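Local coordinates for SLT domain-containing protein (Bdellovibrio bacteriovorus HD100, PDB 6TAB) that probably cleaves peptidoglycan as a lysozyme-like hydrolase of altered substrate specificity, facilitating exit of the periplasmic predator from its prey cell, at residues A97-G102 / L123-R128; S114-K119 / K129-F134; V140-N145 / V244-N249. All coordinates share one frame; numbering follows the deposited sequence.

Interaction 1: residues A97-G102 / L123-R128; sequences ALDKLG and LSYAQR
Tyr125 and Asp99 join two helices of the lysozyme-like fold, the end of helix 87-101 and the first turn of helix 125-144, through a single polar contact. The hydrogen bond runs from Tyr125 OH to Asp99 OD1 at 2.7 Å. It meets the oxygen on its anti side, 26° out of the carboxylate plane, while OD1 itself lies at the edge of the tyrosine ring, near the ring plane. With CG anti to the backbone N (chi1 -176°), Tyr125 stretches its phenol across a gap of 10.0 Å between its CA and that of Asp99. OD1 also takes a salt bridge from Lys129, one turn further along the tyrosine's helix, so two donors from that helix grip one carboxylate oxygen; the lysine's charge would be expected to favour the carboxylate.

Apolar contact is slight. Leu98 points toward the other helix but packs on Leu106, which Tyr125 also touches.

The remaining bonds fix the helix start that carries Tyr125. Ser124 and Gln127 form a capping box, in which Gln127 N donates to Ser124 OG at 3.1 Å. In return, Ser124 N reaches Gln127 OE1 at 3.0 Å, in the carbonyl plane and on a lone pair.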
ATOM      1  N   ALA A  97       9.640   5.355  -8.038  1.00 14.29           N
ATOM      2  CA  ALA A  97       8.250   5.792  -8.210  1.00 16.20           C
ATOM      3  C   ALA A  97       7.777   6.649  -7.021  1.00 16.30           C
ATOM      4  O   ALA A  97       6.930   7.560  -7.199  1.00 17.75           O
ATOM      5  CB  ALA A  97       7.325   4.621  -8.418  1.00 17.21           C
ATOM      6  N   LEU A  98       8.312   6.422  -5.819  1.00 14.52           N
ATOM      7  CA  LEU A  98       7.940   7.221  -4.652  1.00 14.62           C
ATOM      8  C   LEU A  98       8.321   8.695  -4.900  1.00 14.75           C
ATOM      9  O   LEU A  98       7.564   9.609  -4.481  1.00 14.12           O
ATOM     10  CB  LEU A  98       8.583   6.644  -3.380  1.00 14.52           C
ATOM     11  CG  LEU A  98       7.810   5.495  -2.720  1.00 13.94           C
ATOM     12  CD1 LEU A  98       8.709   4.827  -1.671  1.00 15.43           C
ATOM     13  CD2 LEU A  98       6.486   5.918  -2.077  1.00 15.99           C
ATOM     14  N   ASP A  99       9.485   8.968  -5.533  1.00 14.60           N
ATOM     15  CA  ASP A  99       9.887  10.381  -5.803  1.00 15.02           C
ATOM     16  C   ASP A  99       8.871  11.077  -6.739  1.00 15.38           C
ATOM     17  O   ASP A  99       8.627  12.307  -6.563  1.00 16.09           O
ATOM     18  CB  ASP A  99      11.285  10.517  -6.405  1.00 17.55           C
ATOM     19  CG  ASP A  99      12.463  10.007  -5.583  1.00 16.76           C
ATOM     20  OD1 ASP A  99      12.331   9.916  -4.359  1.00 16.75           O
ATOM     21  OD2 ASP A  99      13.529   9.683  -6.207  1.00 21.33           O
ATOM     22  N   LYS A 100       8.330  10.339  -7.722  1.00 15.78           N
ATOM     23  CA  LYS A 100       7.478  10.921  -8.768  1.00 18.12           C
ATOM     24  C   LYS A 100       5.998  10.977  -8.336  1.00 16.35           C
ATOM     25  O   LYS A 100       5.305  11.973  -8.589  1.00 19.17           O
ATOM     26  CB  LYS A 100       7.609  10.095 -10.059  1.00 19.29           C
ATOM     27  CG  LYS A 100       6.812  10.624 -11.249  1.00 29.60           C
ATOM     28  CD  LYS A 100       6.859   9.704 -12.474  1.00 38.94           C
ATOM     29  CE  LYS A 100       6.308  10.328 -13.742  1.00 50.25           C
ATOM     30  NZ  LYS A 100       4.832  10.496 -13.696  1.00 58.03           N
ATOM     31  N   LEU A 101       5.519   9.909  -7.686  1.00 13.73           N
ATOM     32  CA  LEU A 101       4.097   9.666  -7.390  1.00 13.95           C
ATOM     33  C   LEU A 101       3.733   9.772  -5.904  1.00 13.68           C
ATOM     34  O   LEU A 101       2.525   9.883  -5.602  1.00 15.64           O
ATOM     35  CB  LEU A 101       3.683   8.292  -7.919  1.00 15.32           C
ATOM     36  CG  LEU A 101       3.920   8.056  -9.414  1.00 17.90           C
ATOM     37  CD1 LEU A 101       3.499   6.627  -9.784  1.00 18.84           C
ATOM     38  CD2 LEU A 101       3.220   9.065 -10.299  1.00 19.45           C
ATOM     39  N   GLY A 102       4.727   9.718  -5.007  1.00 13.10           N
ATOM     40  CA  GLY A 102       4.494   9.788  -3.581  1.00 13.35           C
ATOM     41  C   GLY A 102       5.037  11.024  -2.866  1.00 13.56           C
ATOM     42  O   GLY A 102       5.289  10.939  -1.658  1.00 13.22           O
ATOM     43  N   LEU A 123      12.681  10.319  11.140  1.00 15.12           N
ATOM     44  CA  LEU A 123      13.195   9.612   9.950  1.00 15.39           C
ATOM     45  C   LEU A 123      13.649  10.610   8.862  1.00 15.13           C
ATOM     46  O   LEU A 123      12.959  11.612   8.586  1.00 16.92           O
ATOM     47  CB  LEU A 123      12.123   8.664   9.383  1.00 14.37           C
ATOM     48  CG  LEU A 123      11.650   7.538  10.304  1.00 16.82           C
ATOM     49  CD1 LEU A 123      10.629   6.661   9.571  1.00 19.69           C
ATOM     50  CD2 LEU A 123      12.805   6.693  10.838  1.00 20.14           C
ATOM     51  N   SER A 124      14.773  10.319   8.202  1.00 14.67           N
ATOM     52  CA  SER A 124      15.209  10.983   6.962  1.00 15.20           C
ATOM     53  C   SER A 124      14.273  10.629   5.794  1.00 14.36           C
ATOM     54  O   SER A 124      13.520   9.628   5.849  1.00 13.94           O
ATOM     55  CB  SER A 124      16.653  10.578   6.622  1.00 17.09           C
ATOM     56  OG  SER A 124      16.680   9.223   6.202  1.00 17.19           O
ATOM     57  N   TYR A 125      14.426  11.370   4.689  1.00 15.69           N
ATOM     58  CA  TYR A 125      13.691  11.027   3.450  1.00 14.47           C
ATOM     59  C   TYR A 125      13.986   9.577   3.028  1.00 14.20           C
ATOM     60  O   TYR A 125      13.063   8.825   2.702  1.00 13.46           O
ATOM     61  CB  TYR A 125      14.009  12.040   2.343  1.00 15.31           C
ATOM     62  CG  TYR A 125      13.239  11.841   1.056  1.00 15.28           C
ATOM     63  CD1 TYR A 125      11.889  12.173   0.955  1.00 14.99           C
ATOM     64  CD2 TYR A 125      13.848  11.374  -0.097  1.00 15.33           C
ATOM     65  CE1 TYR A 125      11.184  12.004  -0.230  1.00 14.92           C
ATOM     66  CE2 TYR A 125      13.156  11.219  -1.293  1.00 15.51           C
ATOM     67  CZ  TYR A 125      11.805  11.518  -1.370  1.00 13.77           C
ATOM     68  OH  TYR A 125      11.092  11.406  -2.545  1.00 14.73           O
ATOM     69  N   ALA A 126      15.275   9.207   2.969  1.00 14.79           N
ATOM     70  CA  ALA A 126      15.670   7.806   2.571  1.00 15.83           C
ATOM     71  C   ALA A 126      15.029   6.756   3.482  1.00 14.49           C
ATOM     72  O   ALA A 126      14.547   5.724   2.978  1.00 14.81           O
ATOM     73  CB  ALA A 126      17.171   7.651   2.580  1.00 17.89           C
ATOM     74  N   GLN A 127      15.010   7.025   4.800  1.00 13.54           N
ATOM     75  CA  GLN A 127      14.377   6.103   5.753  1.00 13.54           C
ATOM     76  C   GLN A 127      12.852   6.006   5.553  1.00 12.28           C
ATOM     77  O   GLN A 127      12.263   4.911   5.695  1.00 12.82           O
ATOM     78  CB  GLN A 127      14.756   6.457   7.203  1.00 14.26           C
ATOM     79  CG  GLN A 127      16.239   6.241   7.584  1.00 15.53           C
ATOM     80  CD  GLN A 127      16.564   6.786   8.960  1.00 16.78           C
ATOM     81  OE1 GLN A 127      16.126   7.893   9.333  1.00 16.93           O
ATOM     82  NE2 GLN A 127      17.290   5.998   9.754  1.00 21.99           N
ATOM     83  N   ARG A 128      12.193   7.160   5.268  1.00 12.97           N
ATOM     84  CA  ARG A 128      10.724   7.114   4.998  1.00 12.34           C
ATOM     85  C   ARG A 128      10.446   6.268   3.736  1.00 11.83           C
ATOM     86  O   ARG A 128       9.397   5.575   3.689  1.00 12.25           O
ATOM     87  CB  ARG A 128      10.140   8.545   4.891  1.00 12.71           C
ATOM     88  CG  ARG A 128      10.175   9.349   6.197  1.00 13.57           C
ATOM     89  CD  ARG A 128       9.369  10.650   6.228  1.00 16.05           C
ATOM     90  NE  ARG A 128       9.669  11.626   5.197  1.00 16.43           N
ATOM     91  CZ  ARG A 128      10.596  12.584   5.256  1.00 16.36           C
ATOM     92  NH1 ARG A 128      11.512  12.583   6.229  1.00 18.96           N
ATOM     93  NH2 ARG A 128      10.599  13.534   4.320  1.00 18.43           N
TER

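Interaction 2: residues S114-K119 / K129-F134; sequences SLFCPK and KQYWAF
A disulfide sulfur in oblique sulfur-aromatic contact with a tyrosine ring marks this buried junction of the lysozyme-like fold, where the end of the short helix 113-116 meets the long helix 125-144. Cys117, the first residue to leave helical geometry, is bonded through SG to Cys253, next to the last residue of the chain. Its sulfur sits 4.7 Å from the centroid of the Tyr131 ring, along a line 35° off the ring normal, so the approach is oblique. Cys117 CB makes the closer approach to the ring, 3.9 Å from Tyr131 CE1. This CB points toward the long helix, and Cys117 SG, turned anti to the backbone N (chi1 -175°), lies 4.1 Å from the same Tyr131 CE1. Tyr131 also packs on Cys253, so both halves of the disulfide touch this one side chain.

Phe116 contributes chiefly through its CB, which lies 3.7 Å from Tyr131 OH; the two side chains cross at about a right angle. The phenylalanine side chain also packs against Val244 of helix 238-248 and Ile214.

The polar partner of the Tyr131 hydroxyl comes from a third helix. Ser247 OG of helix 238-248 is hydrogen-bonded both to Tyr131 OH and to Phe116 O, and thereby ties the two segments together where they form no direct hydrogen bond. Tyr131 OH and Phe116 O themselves stand 4.0 Å apart, with the serine oxygen bridging them.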
ATOM      1  N   SER A 114       2.011   7.098  16.704  1.00 13.64           N
ATOM      2  CA  SER A 114       2.253   6.419  17.997  1.00 14.54           C
ATOM      3  C   SER A 114       1.914   4.914  17.920  1.00 16.17           C
ATOM      4  O   SER A 114       2.459   4.128  18.696  1.00 17.68           O
ATOM      5  CB  SER A 114       1.521   7.107  19.146  1.00 16.83           C
ATOM      6  OG  SER A 114       0.094   7.121  18.975  1.00 20.67           O
ATOM      7  N   LEU A 115       0.974   4.554  17.035  1.00 14.57           N
ATOM      8  CA  LEU A 115       0.587   3.157  16.783  1.00 14.54           C
ATOM      9  C   LEU A 115       1.527   2.480  15.776  1.00 14.73           C
ATOM     10  O   LEU A 115       2.088   1.404  16.056  1.00 16.39           O
ATOM     11  CB  LEU A 115      -0.866   3.095  16.280  1.00 15.87           C
ATOM     12  CG  LEU A 115      -1.386   1.719  15.848  1.00 17.14           C
ATOM     13  CD1 LEU A 115      -1.355   0.723  16.980  1.00 19.80           C
ATOM     14  CD2 LEU A 115      -2.783   1.794  15.239  1.00 20.22           C
ATOM     15  N   PHE A 116       1.683   3.058  14.576  1.00 13.64           N
ATOM     16  CA  PHE A 116       2.404   2.404  13.482  1.00 13.92           C
ATOM     17  C   PHE A 116       3.924   2.532  13.567  1.00 12.88           C
ATOM     18  O   PHE A 116       4.641   1.586  13.176  1.00 15.20           O
ATOM     19  CB  PHE A 116       1.916   2.943  12.139  1.00 13.32           C
ATOM     20  CG  PHE A 116       0.613   2.357  11.672  1.00 13.63           C
ATOM     21  CD1 PHE A 116       0.618   1.165  10.976  1.00 15.19           C
ATOM     22  CD2 PHE A 116      -0.606   2.975  11.922  1.00 14.68           C
ATOM     23  CE1 PHE A 116      -0.570   0.599  10.533  1.00 15.91           C
ATOM     24  CE2 PHE A 116      -1.797   2.424  11.466  1.00 17.33           C
ATOM     25  CZ  PHE A 116      -1.778   1.207  10.800  1.00 16.34           C
ATOM     26  N   CYS A 117       4.450   3.688  13.996  1.00 12.52           N
ATOM     27  CA  CYS A 117       5.897   3.965  13.859  1.00 12.34           C
ATOM     28  C   CYS A 117       6.293   5.080  14.817  1.00 13.49           C
ATOM     29  O   CYS A 117       6.306   6.270  14.445  1.00 13.68           O
ATOM     30  CB  CYS A 117       6.287   4.285  12.411  1.00 14.21           C
ATOM     31  SG  CYS A 117       8.085   4.507  12.165  1.00 15.50           S
ATOM     32  N   PRO A 118       6.541   4.738  16.110  1.00 13.89           N
ATOM     33  CA  PRO A 118       6.685   5.803  17.105  1.00 15.02           C
ATOM     34  C   PRO A 118       7.736   6.898  16.817  1.00 15.18           C
ATOM     35  O   PRO A 118       7.503   8.084  17.170  1.00 16.81           O
ATOM     36  CB  PRO A 118       6.967   5.004  18.399  1.00 16.39           C
ATOM     37  CG  PRO A 118       6.172   3.731  18.174  1.00 17.34           C
ATOM     38  CD  PRO A 118       6.361   3.400  16.709  1.00 16.22           C
ATOM     39  N   LYS A 119       8.846   6.538  16.151  1.00 14.07           N
ATOM     40  CA  LYS A 119       9.929   7.465  15.834  1.00 14.22           C
ATOM     41  C   LYS A 119       9.791   8.073  14.419  1.00 13.57           C
ATOM     42  O   LYS A 119      10.786   8.619  13.919  1.00 15.22           O
ATOM     43  CB  LYS A 119      11.302   6.799  16.035  1.00 16.28           C
ATOM     44  CG  LYS A 119      11.637   6.392  17.460  1.00 19.22           C
ATOM     45  CD  LYS A 119      13.033   5.776  17.567  1.00 24.25           C
ATOM     46  CE  LYS A 119      13.459   5.576  19.004  1.00 29.00           C
ATOM     47  NZ  LYS A 119      14.702   4.771  19.113  1.00 32.72           N
ATOM     48  N   LYS A 129      11.295   6.369   2.704  1.00 12.40           N
ATOM     49  CA  LYS A 129      11.095   5.521   1.487  1.00 12.93           C
ATOM     50  C   LYS A 129      11.267   4.023   1.845  1.00 12.16           C
ATOM     51  O   LYS A 129      10.497   3.170   1.367  1.00 13.20           O
ATOM     52  CB  LYS A 129      12.007   5.950   0.336  1.00 13.23           C
ATOM     53  CG  LYS A 129      11.655   7.326  -0.234  1.00 14.24           C
ATOM     54  CD  LYS A 129      12.012   7.570  -1.700  1.00 18.74           C
ATOM     55  CE  LYS A 129      13.456   7.400  -2.052  1.00 19.85           C
ATOM     56  NZ  LYS A 129      13.809   7.675  -3.462  1.00 16.95           N
ATOM     57  N   GLN A 130      12.275   3.686   2.670  1.00 12.23           N
ATOM     58  CA  GLN A 130      12.438   2.296   3.138  1.00 12.73           C
ATOM     59  C   GLN A 130      11.188   1.828   3.908  1.00 12.17           C
ATOM     60  O   GLN A 130      10.752   0.648   3.728  1.00 12.42           O
ATOM     61  CB  GLN A 130      13.715   2.147   3.980  1.00 12.94           C
ATOM     62  CG  GLN A 130      15.018   2.244   3.184  1.00 14.11           C
ATOM     63  CD  GLN A 130      16.230   2.256   4.085  1.00 14.91           C
ATOM     64  OE1 GLN A 130      16.366   1.431   4.990  1.00 15.94           O
ATOM     65  NE2 GLN A 130      17.155   3.171   3.831  1.00 21.27           N
ATOM     66  N   TYR A 131      10.645   2.676   4.802  1.00 11.67           N
ATOM     67  CA  TYR A 131       9.451   2.370   5.601  1.00 11.10           C
ATOM     68  C   TYR A 131       8.261   2.020   4.676  1.00 11.17           C
ATOM     69  O   TYR A 131       7.587   0.990   4.824  1.00 12.07           O
ATOM     70  CB  TYR A 131       9.107   3.571   6.535  1.00 11.57           C
ATOM     71  CG  TYR A 131       7.820   3.338   7.296  1.00 11.37           C
ATOM     72  CD1 TYR A 131       7.786   2.540   8.430  1.00 11.61           C
ATOM     73  CD2 TYR A 131       6.614   3.881   6.873  1.00 12.29           C
ATOM     74  CE1 TYR A 131       6.608   2.221   9.090  1.00 11.86           C
ATOM     75  CE2 TYR A 131       5.430   3.623   7.542  1.00 11.96           C
ATOM     76  CZ  TYR A 131       5.409   2.787   8.650  1.00 11.79           C
ATOM     77  OH  TYR A 131       4.220   2.485   9.277  1.00 12.93           O
ATOM     78  N   TRP A 132       7.976   2.938   3.732  1.00 11.61           N
ATOM     79  CA  TRP A 132       6.784   2.762   2.870  1.00 11.66           C
ATOM     80  C   TRP A 132       6.926   1.543   1.951  1.00 11.57           C
ATOM     81  O   TRP A 132       5.915   0.855   1.684  1.00 11.73           O
ATOM     82  CB  TRP A 132       6.413   4.069   2.125  1.00 11.53           C
ATOM     83  CG  TRP A 132       5.659   4.985   3.049  1.00 11.86           C
ATOM     84  CD1 TRP A 132       6.147   6.080   3.715  1.00 12.91           C
ATOM     85  CD2 TRP A 132       4.332   4.778   3.574  1.00 12.78           C
ATOM     86  NE1 TRP A 132       5.193   6.606   4.566  1.00 12.44           N
ATOM     87  CE2 TRP A 132       4.054   5.830   4.489  1.00 12.78           C
ATOM     88  CE3 TRP A 132       3.337   3.838   3.307  1.00 13.74           C
ATOM     89  CZ2 TRP A 132       2.859   5.865   5.205  1.00 13.08           C
ATOM     90  CZ3 TRP A 132       2.132   3.927   3.966  1.00 15.03           C
ATOM     91  CH2 TRP A 132       1.896   4.926   4.910  1.00 13.98           C
ATOM     92  N   ALA A 133       8.135   1.275   1.433  1.00 12.33           N
ATOM     93  CA  ALA A 133       8.318   0.008   0.643  1.00 12.08           C
ATOM     94  C   ALA A 133       8.027  -1.246   1.506  1.00 11.81           C
ATOM     95  O   ALA A 133       7.367  -2.180   1.037  1.00 12.53           O
ATOM     96  CB  ALA A 133       9.673  -0.037   0.005  1.00 13.21           C
ATOM     97  N   PHE A 134       8.463  -1.244   2.773  1.00 11.54           N
ATOM     98  CA  PHE A 134       8.179  -2.352   3.672  1.00 11.43           C
ATOM     99  C   PHE A 134       6.663  -2.486   3.913  1.00 10.84           C
ATOM    100  O   PHE A 134       6.054  -3.587   3.836  1.00 11.85           O
ATOM    101  CB  PHE A 134       8.934  -2.221   5.001  1.00 11.74           C
ATOM    102  CG  PHE A 134       8.710  -3.410   5.914  1.00 11.84           C
ATOM    103  CD1 PHE A 134       7.605  -3.470   6.758  1.00 13.10           C
ATOM    104  CD2 PHE A 134       9.538  -4.532   5.862  1.00 12.72           C
ATOM    105  CE1 PHE A 134       7.342  -4.588   7.538  1.00 13.83           C
ATOM    106  CE2 PHE A 134       9.272  -5.653   6.644  1.00 13.77           C
ATOM    107  CZ  PHE A 134       8.175  -5.697   7.474  1.00 13.47           C
TER

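Interaction 3: residues V140-N145 / V244-N249; sequences VRFESN and VSWSQN
Arg141 meets Trp246 with the aliphatic part of its side chain: CG lies 4.4 Å from Trp246 CH2, at the edge of the indole and near its plane. The same CG sits 4.0 Å above the plane of the Phe142 ring, over its centre, so this methylene covers the face of one ring and lies at the edge of the other. The arginine's guanidinium group in turn has Phe142 CE1 over the middle of one face.

Phe142, next in sequence, carries the main contact. Its CE2 comes within 3.8 Å of Trp246 CH2, and CZ is equally close to that carbon. The two side chains reach in from opposite directions; Trp246 turns CG anti to its carbonyl carbon (chi1 -62°), which sends the six-membered ring out toward helix 125-144. The rings are nearly parallel, with planes at 26°, yet slid so far apart that the centroids are 5.7 Å from each other and overlap is slight. Phe142 also packs on Ser239, Ser242 and Ile243, earlier on the helix that carries Trp246. The tryptophan rests further on Phe134 and Ser138 of helix 125-144.

The arrangement is a near-parallel, slid-apart aromatic pair spanning two well-separated helices, 125-144 and 238-248, at the surface of the helical part of a lysozyme-like SLT domain.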
ATOM      1  N   VAL A 140       0.853  -6.407   0.361  1.00 12.63           N
ATOM      2  CA  VAL A 140       0.910  -7.450  -0.706  1.00 12.52           C
ATOM      3  C   VAL A 140       0.817  -8.858  -0.085  1.00 13.26           C
ATOM      4  O   VAL A 140       0.095  -9.720  -0.629  1.00 14.42           O
ATOM      5  CB  VAL A 140       2.167  -7.258  -1.573  1.00 12.80           C
ATOM      6  CG1 VAL A 140       2.375  -8.464  -2.499  1.00 14.31           C
ATOM      7  CG2 VAL A 140       2.127  -5.938  -2.369  1.00 13.20           C
ATOM      8  N   ARG A 141       1.535  -9.092   1.019  1.00 13.03           N
ATOM      9  CA  ARG A 141       1.521 -10.423   1.675  1.00 13.72           C
ATOM     10  C   ARG A 141       0.070 -10.861   1.918  1.00 15.10           C
ATOM     11  O   ARG A 141      -0.285 -12.016   1.625  1.00 17.33           O
ATOM     12  CB  ARG A 141       2.283 -10.402   3.015  1.00 16.83           C
ATOM     13  CG  ARG A 141       2.049 -11.589   3.954  1.00 20.51           C
ATOM     14  CD  ARG A 141       2.394 -12.963   3.440  1.00 21.63           C
ATOM     15  NE  ARG A 141       1.992 -13.975   4.433  1.00 25.87           N
ATOM     16  CZ  ARG A 141       0.804 -14.572   4.487  1.00 26.74           C
ATOM     17  NH1 ARG A 141      -0.157 -14.230   3.635  1.00 28.83           N
ATOM     18  NH2 ARG A 141       0.604 -15.521   5.398  1.00 36.86           N
ATOM     19  N   PHE A 142      -0.765  -9.952   2.448  1.00 14.41           N
ATOM     20  CA  PHE A 142      -2.146 -10.339   2.852  1.00 15.83           C
ATOM     21  C   PHE A 142      -3.184 -10.185   1.730  1.00 17.36           C
ATOM     22  O   PHE A 142      -4.229 -10.854   1.803  1.00 22.98           O
ATOM     23  CB  PHE A 142      -2.566  -9.642   4.162  1.00 16.14           C
ATOM     24  CG  PHE A 142      -1.798 -10.161   5.354  1.00 16.61           C
ATOM     25  CD1 PHE A 142      -2.002 -11.463   5.822  1.00 17.94           C
ATOM     26  CD2 PHE A 142      -0.766  -9.425   5.911  1.00 15.96           C
ATOM     27  CE1 PHE A 142      -1.248 -11.954   6.878  1.00 20.55           C
ATOM     28  CE2 PHE A 142      -0.023  -9.913   6.966  1.00 17.49           C
ATOM     29  CZ  PHE A 142      -0.250 -11.194   7.430  1.00 19.65           C
ATOM     30  N   GLU A 143      -2.943  -9.298   0.737  1.00 14.09           N
ATOM     31  CA  GLU A 143      -3.894  -9.179  -0.382  1.00 15.69           C
ATOM     32  C   GLU A 143      -3.744 -10.340  -1.388  1.00 15.22           C
ATOM     33  O   GLU A 143      -4.753 -10.838  -1.890  1.00 16.45           O
ATOM     34  CB  GLU A 143      -3.752  -7.815  -1.074  1.00 15.34           C
ATOM     35  CG  GLU A 143      -4.246  -6.638  -0.261  1.00 15.67           C
ATOM     36  CD  GLU A 143      -5.747  -6.606  -0.056  1.00 17.34           C
ATOM     37  OE1 GLU A 143      -6.481  -7.409  -0.730  1.00 18.93           O
ATOM     38  OE2 GLU A 143      -6.229  -5.716   0.709  1.00 19.51           O
ATOM     39  N   SER A 144      -2.503 -10.670  -1.758  1.00 15.61           N
ATOM     40  CA  SER A 144      -2.218 -11.671  -2.844  1.00 16.55           C
ATOM     41  C   SER A 144      -1.161 -12.747  -2.515  1.00 17.42           C
ATOM     42  O   SER A 144      -0.869 -13.562  -3.387  1.00 18.45           O
ATOM     43  CB  SER A 144      -1.756 -10.939  -4.086  1.00 16.61           C
ATOM     44  OG  SER A 144      -0.499 -10.308  -3.864  1.00 15.76           O
ATOM     45  N   ASN A 145      -0.506 -12.680  -1.358  1.00 17.15           N
ATOM     46  CA  ASN A 145       0.617 -13.581  -1.059  1.00 17.36           C
ATOM     47  C   ASN A 145       1.634 -13.532  -2.214  1.00 16.29           C
ATOM     48  O   ASN A 145       2.228 -14.574  -2.569  1.00 19.09           O
ATOM     49  CB  ASN A 145       0.210 -15.030  -0.723  1.00 21.63           C
ATOM     50  CG  ASN A 145       1.274 -15.742   0.090  1.00 27.56           C
ATOM     51  OD1 ASN A 145       2.118 -15.117   0.735  1.00 29.57           O
ATOM     52  ND2 ASN A 145       1.252 -17.068   0.054  1.00 34.58           N
ATOM     53  N   VAL A 244       0.345  -4.100  11.620  1.00 13.03           N
ATOM     54  CA  VAL A 244       0.666  -3.131  12.701  1.00 14.00           C
ATOM     55  C   VAL A 244       1.908  -3.591  13.499  1.00 13.20           C
ATOM     56  O   VAL A 244       2.784  -2.791  13.794  1.00 13.49           O
ATOM     57  CB  VAL A 244      -0.532  -2.939  13.658  1.00 17.35           C
ATOM     58  CG1 VAL A 244      -0.160  -2.226  14.959  1.00 20.37           C
ATOM     59  CG2 VAL A 244      -1.658  -2.206  12.967  1.00 18.71           C
ATOM     60  N   SER A 245       1.966  -4.898  13.878  1.00 15.00           N
ATOM     61  CA  SER A 245       3.070  -5.442  14.674  1.00 15.36           C
ATOM     62  C   SER A 245       4.411  -5.312  13.923  1.00 13.87           C
ATOM     63  O   SER A 245       5.434  -4.854  14.477  1.00 15.78           O
ATOM     64  CB  SER A 245       2.813  -6.884  15.075  1.00 19.15           C
ATOM     65  OG  SER A 245       3.830  -7.350  15.960  1.00 24.61           O
ATOM     66  N   TRP A 246       4.424  -5.738  12.655  1.00 13.77           N
ATOM     67  CA  TRP A 246       5.672  -5.711  11.879  1.00 13.97           C
ATOM     68  C   TRP A 246       6.161  -4.266  11.696  1.00 14.24           C
ATOM     69  O   TRP A 246       7.356  -3.997  11.801  1.00 16.07           O
ATOM     70  CB  TRP A 246       5.515  -6.436  10.549  1.00 13.95           C
ATOM     71  CG  TRP A 246       5.185  -7.908  10.635  1.00 16.62           C
ATOM     72  CD1 TRP A 246       5.258  -8.737  11.711  1.00 20.08           C
ATOM     73  CD2 TRP A 246       4.617  -8.696   9.576  1.00 16.25           C
ATOM     74  NE1 TRP A 246       4.792  -9.999  11.388  1.00 23.05           N
ATOM     75  CE2 TRP A 246       4.392 -10.000  10.072  1.00 20.45           C
ATOM     76  CE3 TRP A 246       4.209  -8.390   8.277  1.00 16.56           C
ATOM     77  CZ2 TRP A 246       3.836 -11.005   9.284  1.00 22.09           C
ATOM     78  CZ3 TRP A 246       3.686  -9.392   7.487  1.00 17.04           C
ATOM     79  CH2 TRP A 246       3.515 -10.692   7.984  1.00 20.62           C
ATOM     80  N   SER A 247       5.245  -3.326  11.406  1.00 13.04           N
ATOM     81  CA  SER A 247       5.588  -1.894  11.253  1.00 12.84           C
ATOM     82  C   SER A 247       6.234  -1.327  12.531  1.00 12.51           C
ATOM     83  O   SER A 247       7.332  -0.742  12.509  1.00 14.24           O
ATOM     84  CB  SER A 247       4.332  -1.113  10.883  1.00 13.39           C
ATOM     85  OG  SER A 247       4.559   0.293  10.856  1.00 13.96           O
ATOM     86  N   GLN A 248       5.550  -1.515  13.677  1.00 12.43           N
ATOM     87  CA  GLN A 248       5.962  -0.825  14.919  1.00 15.45           C
ATOM     88  C   GLN A 248       7.256  -1.434  15.489  1.00 14.23           C
ATOM     89  O   GLN A 248       7.949  -0.748  16.290  1.00 15.94           O
ATOM     90  CB  GLN A 248       4.804  -0.747  15.908  1.00 16.80           C
ATOM     91  CG  GLN A 248       4.523  -2.068  16.586  1.00 15.56           C
ATOM     92  CD  GLN A 248       3.178  -2.188  17.292  1.00 20.91           C
ATOM     93  OE1 GLN A 248       2.327  -1.294  17.357  1.00 22.27           O
ATOM     94  NE2 GLN A 248       2.952  -3.357  17.793  1.00 18.96           N
ATOM     95  N   ASN A 249       7.631  -2.646  15.048  1.00 14.39           N
ATOM     96  CA  ASN A 249       8.870  -3.323  15.514  1.00 15.20           C
ATOM     97  C   ASN A 249      10.052  -3.160  14.540  1.00 14.53           C
ATOM     98  O   ASN A 249      11.146  -3.704  14.828  1.00 16.43           O
ATOM     99  CB  ASN A 249       8.565  -4.781  15.860  1.00 17.25           C
ATOM    100  CG  ASN A 249       7.729  -4.884  17.131  1.00 18.08           C
ATOM    101  OD1 ASN A 249       6.696  -5.532  17.165  1.00 25.96           O
ATOM    102  ND2 ASN A 249       8.218  -4.307  18.220  1.00 23.16           N
TER

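Overall arrangement
From the N terminus, helix 87-101 comes first, and interaction 1 closes a loop of 20 residues by bringing its end against the start of helix 125-144. Helix 113-116 lies within that loop, and interaction 2 pairs it with the next turns of the same long helix, so the two contacts cross along the chain. They also touch, through packing of Leu98 on Lys129 and of Leu123 on Cys117. Interaction 3 follows in series, spanning 98 residues that include both small sheets to join the end of helix 125-144 to helix 238-248. Ser247 links interactions 2 and 3, whereas interactions 1 and 3 remain about 9 Å apart at their nearest atoms.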